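Local coordinates for protein Myo-inositol 2-dehydrogenase (Thermotoga maritima, PDB 3EZY) that oxidises myo-inositol to scyllo-inosose with NAD(+) as electron acceptor and thus probably serves in myo-inositol degradation, at residues G6-G11 with E58-P63; L29-D34 with K51-P56; K131-A136 with G248-D253; P145-I150 with E242-K247. All coordinates share one frame; numbering follows the deposited sequence.

In the fold
The four contacts form two clusters on opposite sides of the chain's centre. Contacts 1 and 2, centres 5 Å apart, belong to the NAD-binding Rossmann fold: contact 2 pairs strands 27-33 and 51-53, contact 1 packs the following helix 56-61 on strand 3-8, and L10 N bonds to D34 OD2 at 2.8 Å between them. Contacts 3 and 4, centres 10 Å apart, share the mixed sheet of the C-terminal domain, and I250 N meets V243 O at 2.9 Å on the neighbouring strand. Between contacts 1 and 3 the nearest atoms are about 22 Å apart. The glycine-rich loop, consistent with a dinucleotide site, begins in contact 1; contacts 3 and 4 face other subunits.

Contact 1 of 4, residues G6-G11 with E58-P63; sequences GVIGLG and ELIEDP
L59 reaches from helix 56-61 onto strand 3-8, the first strand of the Rossmann fold, and its two methyl groups divide the work. CD2 lies 4.0 Å from G6 CA and 4.1 Å from I8 CG1, whereas CD1 sits 3.8 Å from V7 O. With CG anti to the backbone N (chi1 -179°), the leucine extends from the helix straight at the strand, and the missing side chain of G6 lets CD2 come down on the backbone itself. No hydrogen bond crosses between 6-11 and 58-63; the contact is van der Waals, mostly between aliphatic groups, and all five touching residues are buried.

In the next shell, A31, S33, Y53 and V68 also touch L59, which therefore covers four adjacent strands of the parallel sheet. L80 of helix 77-86 packs against both I8 and I60. Beyond I8 the strand opens into G9-L10-G11, the start of a GxGxxG pattern that fits the dinucleotide-binding loop of this family; G11 is the N-cap of the next helix, and L10 N is held by D34 OD2. Between I8 and I60 the side chains meet at about a right angle, CD1 to CD1 at 3.9 Å.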
loop_
_atom_site.group_PDB
_atom_site.type_symbol
_atom_site.label_atom_id
_atom_site.label_comp_id
_atom_site.label_asym_id
_atom_site.label_seq_id
_atom_site.Cartn_x
_atom_site.Cartn_y
_atom_site.Cartn_z
ATOM N N GLY A 6 31.685 27.788 12.888
ATOM C CA GLY A 6 31.709 27.536 14.330
ATOM C C GLY A 6 30.327 27.089 14.819
ATOM O O GLY A 6 29.308 27.650 14.438
ATOM N N VAL A 7 30.296 26.057 15.654
ATOM C CA VAL A 7 29.059 25.540 16.199
ATOM C C VAL A 7 28.989 25.813 17.699
ATOM O O VAL A 7 29.893 25.446 18.448
ATOM C CB VAL A 7 28.949 24.000 15.972
ATOM C CG1 VAL A 7 27.623 23.456 16.548
ATOM C CG2 VAL A 7 29.053 23.669 14.484
ATOM N N ILE A 8 27.949 26.509 18.139
ATOM C CA ILE A 8 27.751 26.737 19.559
ATOM C C ILE A 8 26.664 25.812 20.103
ATOM O O ILE A 8 25.528 25.788 19.591
ATOM C CB ILE A 8 27.323 28.188 19.834
ATOM C CG1 ILE A 8 28.388 29.140 19.305
ATOM C CG2 ILE A 8 27.099 28.409 21.332
ATOM C CD1 ILE A 8 27.954 30.593 19.367
ATOM N N GLY A 9 26.993 25.043 21.141
ATOM C CA GLY A 9 25.996 24.155 21.729
ATOM C C GLY A 9 26.167 22.761 21.145
ATOM O O GLY A 9 25.928 22.526 19.975
ATOM N N LEU A 10 26.608 21.822 21.971
ATOM C CA LEU A 10 26.832 20.476 21.479
ATOM C C LEU A 10 25.825 19.524 22.120
ATOM O O LEU A 10 26.198 18.513 22.709
ATOM C CB LEU A 10 28.254 20.040 21.776
ATOM C CG LEU A 10 29.356 20.843 21.103
ATOM C CD1 LEU A 10 30.716 20.432 21.738
ATOM C CD2 LEU A 10 29.380 20.701 19.589
ATOM N N GLY A 11 24.556 19.909 22.038
ATOM C CA GLY A 11 23.467 19.072 22.460
ATOM C C GLY A 11 23.182 18.134 21.300
ATOM O O GLY A 11 23.975 17.963 20.382
ATOM N N GLU A 58 33.925 34.277 22.475
ATOM C CA GLU A 58 35.237 34.022 21.893
ATOM C C GLU A 58 35.134 33.285 20.547
ATOM O O GLU A 58 35.917 33.529 19.624
ATOM C CB GLU A 58 36.111 33.231 22.858
ATOM C CG GLU A 58 36.339 33.918 24.215
ATOM C CD GLU A 58 36.921 35.329 24.096
ATOM O OE1 GLU A 58 37.382 35.708 22.999
ATOM O OE2 GLU A 58 36.917 36.068 25.112
ATOM N N LEU A 59 34.197 32.343 20.429
ATOM C CA LEU A 59 34.000 31.693 19.133
ATOM C C LEU A 59 33.537 32.711 18.066
ATOM O O LEU A 59 34.057 32.789 16.933
ATOM C CB LEU A 59 32.996 30.502 19.270
ATOM C CG LEU A 59 32.725 29.709 17.971
ATOM C CD1 LEU A 59 32.421 28.211 18.229
ATOM C CD2 LEU A 59 31.609 30.366 17.112
ATOM N N ILE A 60 32.512 33.467 18.394
ATOM C CA ILE A 60 31.972 34.442 17.460
ATOM C C ILE A 60 33.004 35.489 17.007
ATOM O O ILE A 60 32.990 35.920 15.854
ATOM C CB ILE A 60 30.749 35.131 18.098
ATOM C CG1 ILE A 60 29.592 34.116 18.177
ATOM C CG2 ILE A 60 30.396 36.427 17.354
ATOM C CD1 ILE A 60 28.561 34.445 19.212
ATOM N N GLU A 61 33.890 35.899 17.911
ATOM C CA GLU A 61 34.895 36.950 17.607
ATOM C C GLU A 61 36.149 36.391 16.924
ATOM O O GLU A 61 36.946 37.135 16.357
ATOM C CB GLU A 61 35.231 37.745 18.888
ATOM C CG GLU A 61 34.046 38.593 19.416
ATOM C CD GLU A 61 34.141 38.902 20.912
ATOM O OE1 GLU A 61 35.267 38.972 21.446
ATOM O OE2 GLU A 61 33.094 39.084 21.568
ATOM N N ASP A 62 36.310 35.065 16.943
ATOM C CA ASP A 62 37.421 34.441 16.221
ATOM C C ASP A 62 37.418 34.833 14.749
ATOM O O ASP A 62 36.447 34.557 14.048
ATOM C CB ASP A 62 37.301 32.919 16.341
ATOM C CG ASP A 62 38.547 32.185 15.838
ATOM O OD1 ASP A 62 39.146 32.605 14.825
ATOM O OD2 ASP A 62 38.919 31.168 16.461
ATOM N N PRO A 63 38.518 35.466 14.251
ATOM C CA PRO A 63 38.470 35.978 12.892
ATOM C C PRO A 63 38.472 34.911 11.852
ATOM O O PRO A 63 38.172 35.200 10.720
ATOM C CB PRO A 63 39.758 36.819 12.775
ATOM C CG PRO A 63 40.644 36.290 13.859
ATOM C CD PRO A 63 39.692 35.994 14.973
#

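Contact 2 of 4, residues L29-D34 with K51-P56; sequences LYAISD and KAYKDP
Y30 O accepts from K51 N at 3.1 Å, opening a parallel ladder in which segments 29-33 and 51-53 run 22° apart. I32 then uses both of its backbone polar atoms on the partner strand: its N donates to K51 O at 2.9 Å, and its O accepts from Y53 N at 2.8 Å. Beyond I32 a side chain joins in. S33 OG, anti to its own backbone N (chi1 172°), is carried to Y53 O and donates to it at 2.7 Å, approaching 33° out of the carbonyl plane; D34 N adds a weak bond to the same oxygen. A water donates to S33 OG at 2.8 Å and to K54 O, linking the two segments.

The tyrosine hydroxyls are satisfied beyond this pairing, Y30 OH by N64 and Y53 OH by D62. D34 forms a salt bridge through OD1 to R36. K51 CG lies 3.6 Å from Y30 OH, the two side chains running alongside each other. Strand 51-53 is outermost within the chain's parallel sheet, reached through helix 37-47 by a beta-alpha-beta crossover; L40 of that helix covers I32 and A52, while helix 56-61 lies on the face of A31, S33 and Y53.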
loop_
_atom_site.group_PDB
_atom_site.type_symbol
_atom_site.label_atom_id
_atom_site.label_comp_id
_atom_site.label_asym_id
_atom_site.label_seq_id
_atom_site.Cartn_x
_atom_site.Cartn_y
_atom_site.Cartn_z
ATOM N N LEU A 29 34.311 22.334 9.831
ATOM C CA LEU A 29 34.122 22.566 11.253
ATOM C C LEU A 29 35.434 23.090 11.837
ATOM O O LEU A 29 36.366 22.325 12.025
ATOM C CB LEU A 29 33.769 21.265 11.952
ATOM C CG LEU A 29 33.514 21.377 13.462
ATOM C CD1 LEU A 29 32.340 22.326 13.779
ATOM C CD2 LEU A 29 33.209 20.006 13.960
ATOM N N TYR A 30 35.482 24.387 12.132
ATOM C CA TYR A 30 36.707 25.013 12.609
ATOM C C TYR A 30 36.703 25.173 14.115
ATOM O O TYR A 30 37.759 25.079 14.747
ATOM C CB TYR A 30 36.917 26.377 11.943
ATOM C CG TYR A 30 38.045 27.186 12.539
ATOM C CD1 TYR A 30 39.354 26.971 12.146
ATOM C CD2 TYR A 30 37.805 28.159 13.492
ATOM C CE1 TYR A 30 40.392 27.698 12.683
ATOM C CE2 TYR A 30 38.835 28.889 14.037
ATOM C CZ TYR A 30 40.126 28.656 13.622
ATOM O OH TYR A 30 41.172 29.395 14.153
ATOM N N ALA A 31 35.540 25.480 14.682
ATOM C CA ALA A 31 35.447 25.743 16.125
ATOM C C ALA A 31 34.169 25.200 16.724
ATOM O O ALA A 31 33.125 25.188 16.085
ATOM C CB ALA A 31 35.550 27.252 16.420
ATOM N N ILE A 32 34.258 24.780 17.977
ATOM C CA ILE A 32 33.083 24.388 18.717
ATOM C C ILE A 32 33.073 25.096 20.060
ATOM O O ILE A 32 34.126 25.532 20.566
ATOM C CB ILE A 32 33.021 22.840 18.933
ATOM C CG1 ILE A 32 34.333 22.302 19.580
ATOM C CG2 ILE A 32 32.656 22.140 17.640
ATOM C CD1 ILE A 32 34.250 20.845 20.001
ATOM N N SER A 33 31.891 25.227 20.641
ATOM C CA SER A 33 31.784 25.852 21.939
ATOM C C SER A 33 30.656 25.153 22.668
ATOM O O SER A 33 29.644 24.795 22.053
ATOM C CB SER A 33 31.483 27.355 21.828
ATOM O OG SER A 33 31.196 27.921 23.099
ATOM N N ASP A 34 30.849 24.946 23.969
ATOM C CA ASP A 34 29.813 24.378 24.794
ATOM C C ASP A 34 30.243 24.712 26.211
ATOM O O ASP A 34 31.432 24.821 26.487
ATOM C CB ASP A 34 29.715 22.858 24.581
ATOM C CG ASP A 34 28.492 22.238 25.265
ATOM O OD1 ASP A 34 28.590 21.812 26.438
ATOM O OD2 ASP A 34 27.441 22.111 24.622
ATOM N N LYS A 51 39.623 24.584 17.154
ATOM C CA LYS A 51 39.420 25.428 18.323
ATOM C C LYS A 51 38.195 24.981 19.133
ATOM O O LYS A 51 37.129 24.682 18.579
ATOM C CB LYS A 51 39.207 26.877 17.876
ATOM C CG LYS A 51 40.404 27.471 17.155
ATOM C CD LYS A 51 41.625 27.607 18.099
ATOM C CE LYS A 51 41.204 28.061 19.501
ATOM N NZ LYS A 51 42.354 28.324 20.422
ATOM N N ALA A 52 38.325 24.964 20.443
ATOM C CA ALA A 52 37.182 24.677 21.274
ATOM C C ALA A 52 37.112 25.796 22.279
ATOM O O ALA A 52 38.095 26.079 22.943
ATOM C CB ALA A 52 37.366 23.322 21.972
ATOM N N TYR A 53 35.959 26.436 22.407
ATOM C CA TYR A 53 35.817 27.588 23.292
ATOM C C TYR A 53 34.753 27.382 24.352
ATOM O O TYR A 53 33.603 27.064 24.027
ATOM C CB TYR A 53 35.415 28.822 22.466
ATOM C CG TYR A 53 36.451 29.311 21.489
ATOM C CD1 TYR A 53 37.597 29.994 21.939
ATOM C CD2 TYR A 53 36.274 29.160 20.130
ATOM C CE1 TYR A 53 38.545 30.478 21.044
ATOM C CE2 TYR A 53 37.218 29.629 19.224
ATOM C CZ TYR A 53 38.355 30.292 19.695
ATOM O OH TYR A 53 39.298 30.781 18.809
ATOM N N LYS A 54 35.106 27.620 25.612
ATOM C CA LYS A 54 34.124 27.615 26.697
ATOM C C LYS A 54 33.162 28.783 26.585
ATOM O O LYS A 54 31.967 28.651 26.837
ATOM C CB LYS A 54 34.809 27.680 28.070
ATOM C CG LYS A 54 35.394 26.381 28.519
ATOM C CD LYS A 54 36.040 26.531 29.912
ATOM C CE LYS A 54 35.182 27.451 30.809
ATOM N NZ LYS A 54 35.241 26.996 32.250
ATOM N N ASP A 55 33.678 29.926 26.176
ATOM C CA ASP A 55 32.849 31.126 26.046
ATOM C C ASP A 55 32.458 31.311 24.583
ATOM O O ASP A 55 33.318 31.474 23.751
ATOM C CB ASP A 55 33.683 32.313 26.508
ATOM C CG ASP A 55 32.964 33.640 26.341
ATOM O OD1 ASP A 55 31.803 33.659 25.840
ATOM O OD2 ASP A 55 33.579 34.668 26.719
ATOM N N PRO A 56 31.159 31.282 24.266
ATOM C CA PRO A 56 30.750 31.320 22.844
ATOM C C PRO A 56 31.101 32.623 22.146
ATOM O O PRO A 56 31.219 32.653 20.906
ATOM C CB PRO A 56 29.216 31.206 22.894
ATOM C CG PRO A 56 28.820 31.511 24.325
ATOM C CD PRO A 56 30.015 31.094 25.181
HETATM O O HOH W 1 29.478 27.636 25.295
#

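Contact 3 of 4, residues K131-A136 with G248-D253; sequences KKLKEA and GRIFAD
I250 is the first residue of strand 248-252 to meet helix 128-138, and it does so with both of its branches. Its CD1 comes 3.5 Å from A136 CB, a close approach, while CG2 lies 3.9 Å from L133 CG. The torsions account for this division: CG1 is anti to the backbone N (chi1 -168°) and carries CD1 out to the alanine, leaving CG2 between N and the carbonyl carbon, facing the leucine. The side chains of I250 and L133 lie antiparallel, alongside each other.

F251 turns its CB away from the helix, yet its backbone still takes part, because L133 CD1 rests 3.7 Å from F251 C. That methyl lies equally near A252 N and reaches A252 CB at 4.0 Å, spanning the peptide between the two residues. The short segments run nearly antiparallel, at 165°, with axes 8.6 Å apart, a distance bridged by L133 and I250.

This is helix-on-sheet packing in the C-terminal domain, and strand 248-252 is outermost in the sheet of its own chain. R249 to A252 continue that sheet as an antiparallel ladder with a strand of the second subunit, whose V260 also touches I250 and A252. No hydrogen bond or salt bridge joins helix and strand: the contact rests on van der Waals packing of aliphatic groups, partly against a peptide, leaving the strand's backbone polar groups to its ladder partners.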
loop_
_atom_site.group_PDB
_atom_site.type_symbol
_atom_site.label_atom_id
_atom_site.label_comp_id
_atom_site.label_asym_id
_atom_site.label_seq_id
_atom_site.Cartn_x
_atom_site.Cartn_y
_atom_site.Cartn_z
ATOM N N LYS A 131 9.330 18.331 1.031
ATOM C CA LYS A 131 9.819 19.169 -0.073
ATOM C C LYS A 131 9.227 18.803 -1.443
ATOM O O LYS A 131 8.827 19.663 -2.210
ATOM C CB LYS A 131 11.352 19.076 -0.142
ATOM C CG LYS A 131 12.009 19.949 -1.224
ATOM C CD LYS A 131 13.485 20.167 -0.809
ATOM C CE LYS A 131 14.420 20.372 -2.006
ATOM N NZ LYS A 131 13.870 21.298 -3.001
ATOM N N LYS A 132 9.210 17.518 -1.754
ATOM C CA LYS A 132 8.639 17.072 -2.998
ATOM C C LYS A 132 7.149 17.429 -3.057
ATOM O O LYS A 132 6.631 17.850 -4.102
ATOM C CB LYS A 132 8.876 15.558 -3.171
ATOM C CG LYS A 132 8.101 14.984 -4.335
ATOM C CD LYS A 132 8.925 14.737 -5.625
ATOM C CE LYS A 132 10.092 15.650 -5.827
ATOM N NZ LYS A 132 10.651 15.429 -7.213
ATOM N N LEU A 133 6.456 17.304 -1.925
ATOM C CA LEU A 133 5.040 17.652 -1.880
ATOM C C LEU A 133 4.859 19.168 -2.071
ATOM O O LEU A 133 3.996 19.609 -2.835
ATOM C CB LEU A 133 4.418 17.217 -0.538
ATOM C CG LEU A 133 2.901 17.454 -0.420
ATOM C CD1 LEU A 133 2.206 16.378 0.436
ATOM C CD2 LEU A 133 2.601 18.843 0.135
ATOM N N LYS A 134 5.669 19.967 -1.383
ATOM C CA LYS A 134 5.616 21.431 -1.565
ATOM C C LYS A 134 5.804 21.828 -3.042
ATOM O O LYS A 134 5.061 22.680 -3.551
ATOM C CB LYS A 134 6.653 22.131 -0.672
ATOM C CG LYS A 134 6.631 23.687 -0.712
ATOM C CD LYS A 134 7.613 24.164 -1.775
ATOM C CE LYS A 134 7.732 25.698 -1.829
ATOM N NZ LYS A 134 6.405 26.389 -1.692
ATOM N N GLU A 135 6.782 21.224 -3.715
ATOM C CA GLU A 135 7.032 21.489 -5.150
ATOM C C GLU A 135 5.861 21.084 -6.016
ATOM O O GLU A 135 5.403 21.867 -6.866
ATOM C CB GLU A 135 8.301 20.773 -5.600
ATOM C CG GLU A 135 9.534 21.503 -5.051
ATOM C CD GLU A 135 10.817 20.708 -5.128
ATOM O OE1 GLU A 135 10.789 19.494 -5.408
ATOM O OE2 GLU A 135 11.876 21.312 -4.873
ATOM N N ALA A 136 5.332 19.878 -5.796
ATOM C CA ALA A 136 4.130 19.517 -6.527
ATOM C C ALA A 136 2.972 20.510 -6.326
ATOM O O ALA A 136 2.321 20.874 -7.280
ATOM C CB ALA A 136 3.680 18.098 -6.264
ATOM N N GLY A 248 -7.226 17.670 -7.204
ATOM C CA GLY A 248 -6.873 16.376 -6.676
ATOM C C GLY A 248 -6.334 16.444 -5.246
ATOM O O GLY A 248 -6.515 17.443 -4.533
ATOM N N ARG A 249 -5.640 15.392 -4.857
ATOM C CA ARG A 249 -5.137 15.326 -3.501
ATOM C C ARG A 249 -3.691 14.878 -3.506
ATOM O O ARG A 249 -3.273 14.077 -4.351
ATOM C CB ARG A 249 -5.988 14.342 -2.682
ATOM C CG ARG A 249 -5.595 14.217 -1.181
ATOM C CD ARG A 249 -6.316 12.970 -0.556
ATOM N NE ARG A 249 -5.525 11.776 -0.880
ATOM C CZ ARG A 249 -5.952 10.523 -0.772
ATOM N NH1 ARG A 249 -7.207 10.256 -0.370
ATOM N NH2 ARG A 249 -5.124 9.535 -1.104
ATOM N N ILE A 250 -2.909 15.365 -2.557
ATOM C CA ILE A 250 -1.521 14.928 -2.485
ATOM C C ILE A 250 -1.155 14.626 -1.030
ATOM O O ILE A 250 -1.592 15.313 -0.135
ATOM C CB ILE A 250 -0.538 15.921 -3.126
ATOM C CG1 ILE A 250 0.855 15.251 -3.279
ATOM C CG2 ILE A 250 -0.482 17.246 -2.357
ATOM C CD1 ILE A 250 1.747 15.909 -4.303
ATOM N N PHE A 251 -0.318 13.618 -0.801
ATOM C CA PHE A 251 -0.114 13.160 0.577
ATOM C C PHE A 251 1.345 12.741 0.700
ATOM O O PHE A 251 1.905 12.210 -0.264
ATOM C CB PHE A 251 -1.086 11.980 0.761
ATOM C CG PHE A 251 -0.715 11.009 1.813
ATOM C CD1 PHE A 251 -0.919 11.320 3.158
ATOM C CD2 PHE A 251 -0.239 9.765 1.474
ATOM C CE1 PHE A 251 -0.635 10.413 4.165
ATOM C CE2 PHE A 251 0.058 8.831 2.476
ATOM C CZ PHE A 251 -0.154 9.166 3.834
ATOM N N ALA A 252 1.984 13.016 1.845
ATOM C CA ALA A 252 3.336 12.475 2.106
ATOM C C ALA A 252 3.194 11.584 3.361
ATOM O O ALA A 252 2.717 12.053 4.392
ATOM C CB ALA A 252 4.339 13.622 2.339
ATOM N N ASP A 253 3.579 10.308 3.256
ATOM C CA ASP A 253 3.471 9.356 4.358
ATOM C C ASP A 253 4.770 9.294 5.205
ATOM O O ASP A 253 5.825 9.869 4.858
ATOM C CB ASP A 253 3.070 7.969 3.802
ATOM C CG ASP A 253 2.451 7.027 4.876
ATOM O OD1 ASP A 253 2.143 7.457 6.013
ATOM O OD2 ASP A 253 2.254 5.831 4.554
#

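Contact 4 of 4, residues P145-I150 with E242-K247; sequences PHVLRI and EVFGSK
H146 and V147 both donate their backbone N to F244 O, at 2.7 and 2.9 Å, so one carbonyl receives two consecutive amides. The chi1 of H146, -72°, sets the imidazole beside the backbone N. One face of the ring is covered by G245 CA and S246 N, the latter 4.0 Å above the plane and over its centre. H146 CB touches F244 CD2 at 4.0 Å.

The doubled pairing is a classic beta bulge, shifting the register by one between P145-G245 and V147-F244 in the antiparallel strands 145-153 and 238-245 of the C-terminal domain's sheet. Past it the ladder is regular, with F244 N to V147 O, R149 N to E242 O and E242 N to R149 O each 2.8 Å. On one face L148, at chi1 174° and chi2 64°, swings CD1 over to V243 CG2 at 4.0 Å; L133 and V137 of helix 128-138 also pack on V243.

On the opposite face R149 and E242 leave the strands side by side, each with CG anti to N. The arginine chain bends at chi2, and NH1 stays 4.4 Å from E242 OE1, beyond a salt bridge, with a water joining them through a weak bond to NH1. R149 NE bonds to T151 OG1. E242 forms salt bridges through OE2 to R153 and through OE1 to R240 of the third subunit, and R149 NH2 forms one with E242 of that subunit.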
loop_
_atom_site.group_PDB
_atom_site.type_symbol
_atom_site.label_atom_id
_atom_site.label_comp_id
_atom_site.label_asym_id
_atom_site.label_seq_id
_atom_site.Cartn_x
_atom_site.Cartn_y
_atom_site.Cartn_z
ATOM N N PRO A 145 -5.347 25.109 -3.848
ATOM C CA PRO A 145 -5.484 24.341 -2.573
ATOM C C PRO A 145 -6.759 24.728 -1.802
ATOM O O PRO A 145 -7.095 25.886 -1.737
ATOM C CB PRO A 145 -4.201 24.707 -1.786
ATOM C CG PRO A 145 -3.211 25.121 -2.904
ATOM C CD PRO A 145 -4.100 25.898 -3.868
ATOM N N HIS A 146 -7.485 23.748 -1.273
ATOM C CA HIS A 146 -8.691 24.005 -0.492
ATOM C C HIS A 146 -8.507 23.625 0.988
ATOM O O HIS A 146 -8.878 24.363 1.900
ATOM C CB HIS A 146 -9.864 23.218 -1.111
ATOM C CG HIS A 146 -10.336 23.786 -2.431
ATOM N ND1 HIS A 146 -11.420 23.279 -3.118
ATOM C CD2 HIS A 146 -9.890 24.841 -3.157
ATOM C CE1 HIS A 146 -11.595 23.967 -4.237
ATOM N NE2 HIS A 146 -10.681 24.927 -4.286
ATOM N N VAL A 147 -7.926 22.459 1.233
ATOM C CA VAL A 147 -7.779 22.009 2.627
ATOM C C VAL A 147 -6.410 21.413 2.874
ATOM O O VAL A 147 -5.935 20.563 2.089
ATOM C CB VAL A 147 -8.801 20.914 2.940
ATOM C CG1 VAL A 147 -8.573 20.343 4.389
ATOM C CG2 VAL A 147 -10.185 21.464 2.805
ATOM N N LEU A 148 -5.785 21.850 3.959
ATOM C CA LEU A 148 -4.494 21.319 4.424
ATOM C C LEU A 148 -4.720 20.447 5.644
ATOM O O LEU A 148 -5.438 20.849 6.569
ATOM C CB LEU A 148 -3.547 22.456 4.851
ATOM C CG LEU A 148 -2.187 22.128 5.513
ATOM C CD1 LEU A 148 -1.240 21.375 4.587
ATOM C CD2 LEU A 148 -1.488 23.419 6.092
ATOM N N ARG A 149 -4.048 19.302 5.690
ATOM C CA ARG A 149 -4.016 18.495 6.899
ATOM C C ARG A 149 -2.586 18.134 7.292
ATOM O O ARG A 149 -1.829 17.612 6.463
ATOM C CB ARG A 149 -4.765 17.212 6.661
ATOM C CG ARG A 149 -4.724 16.277 7.835
ATOM C CD ARG A 149 -3.804 15.073 7.656
ATOM N NE ARG A 149 -3.887 14.186 8.831
ATOM C CZ ARG A 149 -4.653 13.083 8.901
ATOM N NH1 ARG A 149 -5.430 12.727 7.857
ATOM N NH2 ARG A 149 -4.669 12.349 10.035
ATOM N N ILE A 150 -2.238 18.376 8.555
ATOM C CA ILE A 150 -0.951 17.972 9.085
ATOM C C ILE A 150 -1.149 17.225 10.386
ATOM O O ILE A 150 -1.857 17.673 11.294
ATOM C CB ILE A 150 -0.023 19.192 9.336
ATOM C CG1 ILE A 150 0.235 19.959 8.027
ATOM C CG2 ILE A 150 1.283 18.770 10.093
ATOM C CD1 ILE A 150 1.033 21.258 8.214
ATOM N N GLU A 242 -1.154 16.320 4.108
ATOM C CA GLU A 242 -1.999 16.185 2.942
ATOM C C GLU A 242 -2.496 17.563 2.493
ATOM O O GLU A 242 -2.834 18.436 3.320
ATOM C CB GLU A 242 -3.187 15.241 3.257
ATOM C CG GLU A 242 -4.222 15.246 2.195
ATOM C CD GLU A 242 -5.518 14.614 2.675
ATOM O OE1 GLU A 242 -5.448 13.769 3.607
ATOM O OE2 GLU A 242 -6.566 14.987 2.119
ATOM N N VAL A 243 -2.546 17.754 1.188
ATOM C CA VAL A 243 -3.200 18.938 0.598
ATOM C C VAL A 243 -4.298 18.507 -0.386
ATOM O O VAL A 243 -4.051 17.757 -1.351
ATOM C CB VAL A 243 -2.197 19.902 -0.138
ATOM C CG1 VAL A 243 -2.936 21.216 -0.643
ATOM C CG2 VAL A 243 -1.029 20.269 0.784
ATOM N N PHE A 244 -5.493 19.036 -0.181
ATOM C CA PHE A 244 -6.578 18.743 -1.080
ATOM C C PHE A 244 -6.942 20.031 -1.815
ATOM O O PHE A 244 -7.056 21.083 -1.195
ATOM C CB PHE A 244 -7.770 18.250 -0.277
ATOM C CG PHE A 244 -9.066 18.281 -1.034
ATOM C CD1 PHE A 244 -9.363 17.268 -1.951
ATOM C CD2 PHE A 244 -10.012 19.272 -0.787
ATOM C CE1 PHE A 244 -10.594 17.271 -2.646
ATOM C CE2 PHE A 244 -11.233 19.291 -1.500
ATOM C CZ PHE A 244 -11.508 18.294 -2.422
ATOM N N GLY A 245 -7.104 19.947 -3.128
ATOM C CA GLY A 245 -7.426 21.136 -3.921
ATOM C C GLY A 245 -8.370 20.859 -5.075
ATOM O O GLY A 245 -8.884 19.738 -5.214
ATOM N N SER A 246 -8.565 21.854 -5.944
ATOM C CA SER A 246 -9.566 21.747 -7.011
ATOM C C SER A 246 -9.259 20.642 -8.046
ATOM O O SER A 246 -10.161 20.198 -8.783
ATOM C CB SER A 246 -9.753 23.113 -7.711
ATOM O OG SER A 246 -8.539 23.446 -8.351
ATOM N N LYS A 247 -8.015 20.162 -8.105
ATOM C CA LYS A 247 -7.674 19.141 -9.097
ATOM C C LYS A 247 -7.164 17.827 -8.520
ATOM O O LYS A 247 -6.717 16.934 -9.260
ATOM C CB LYS A 247 -6.666 19.679 -10.109
ATOM C CG LYS A 247 -7.212 20.871 -10.907
ATOM C CD LYS A 247 -6.170 21.319 -11.901
ATOM C CE LYS A 247 -6.442 22.724 -12.429
ATOM N NZ LYS A 247 -5.375 23.053 -13.428
HETATM O O HOH W 2 -6.344 17.843 3.239
HETATM O O HOH W 3 -7.233 13.957 5.848
#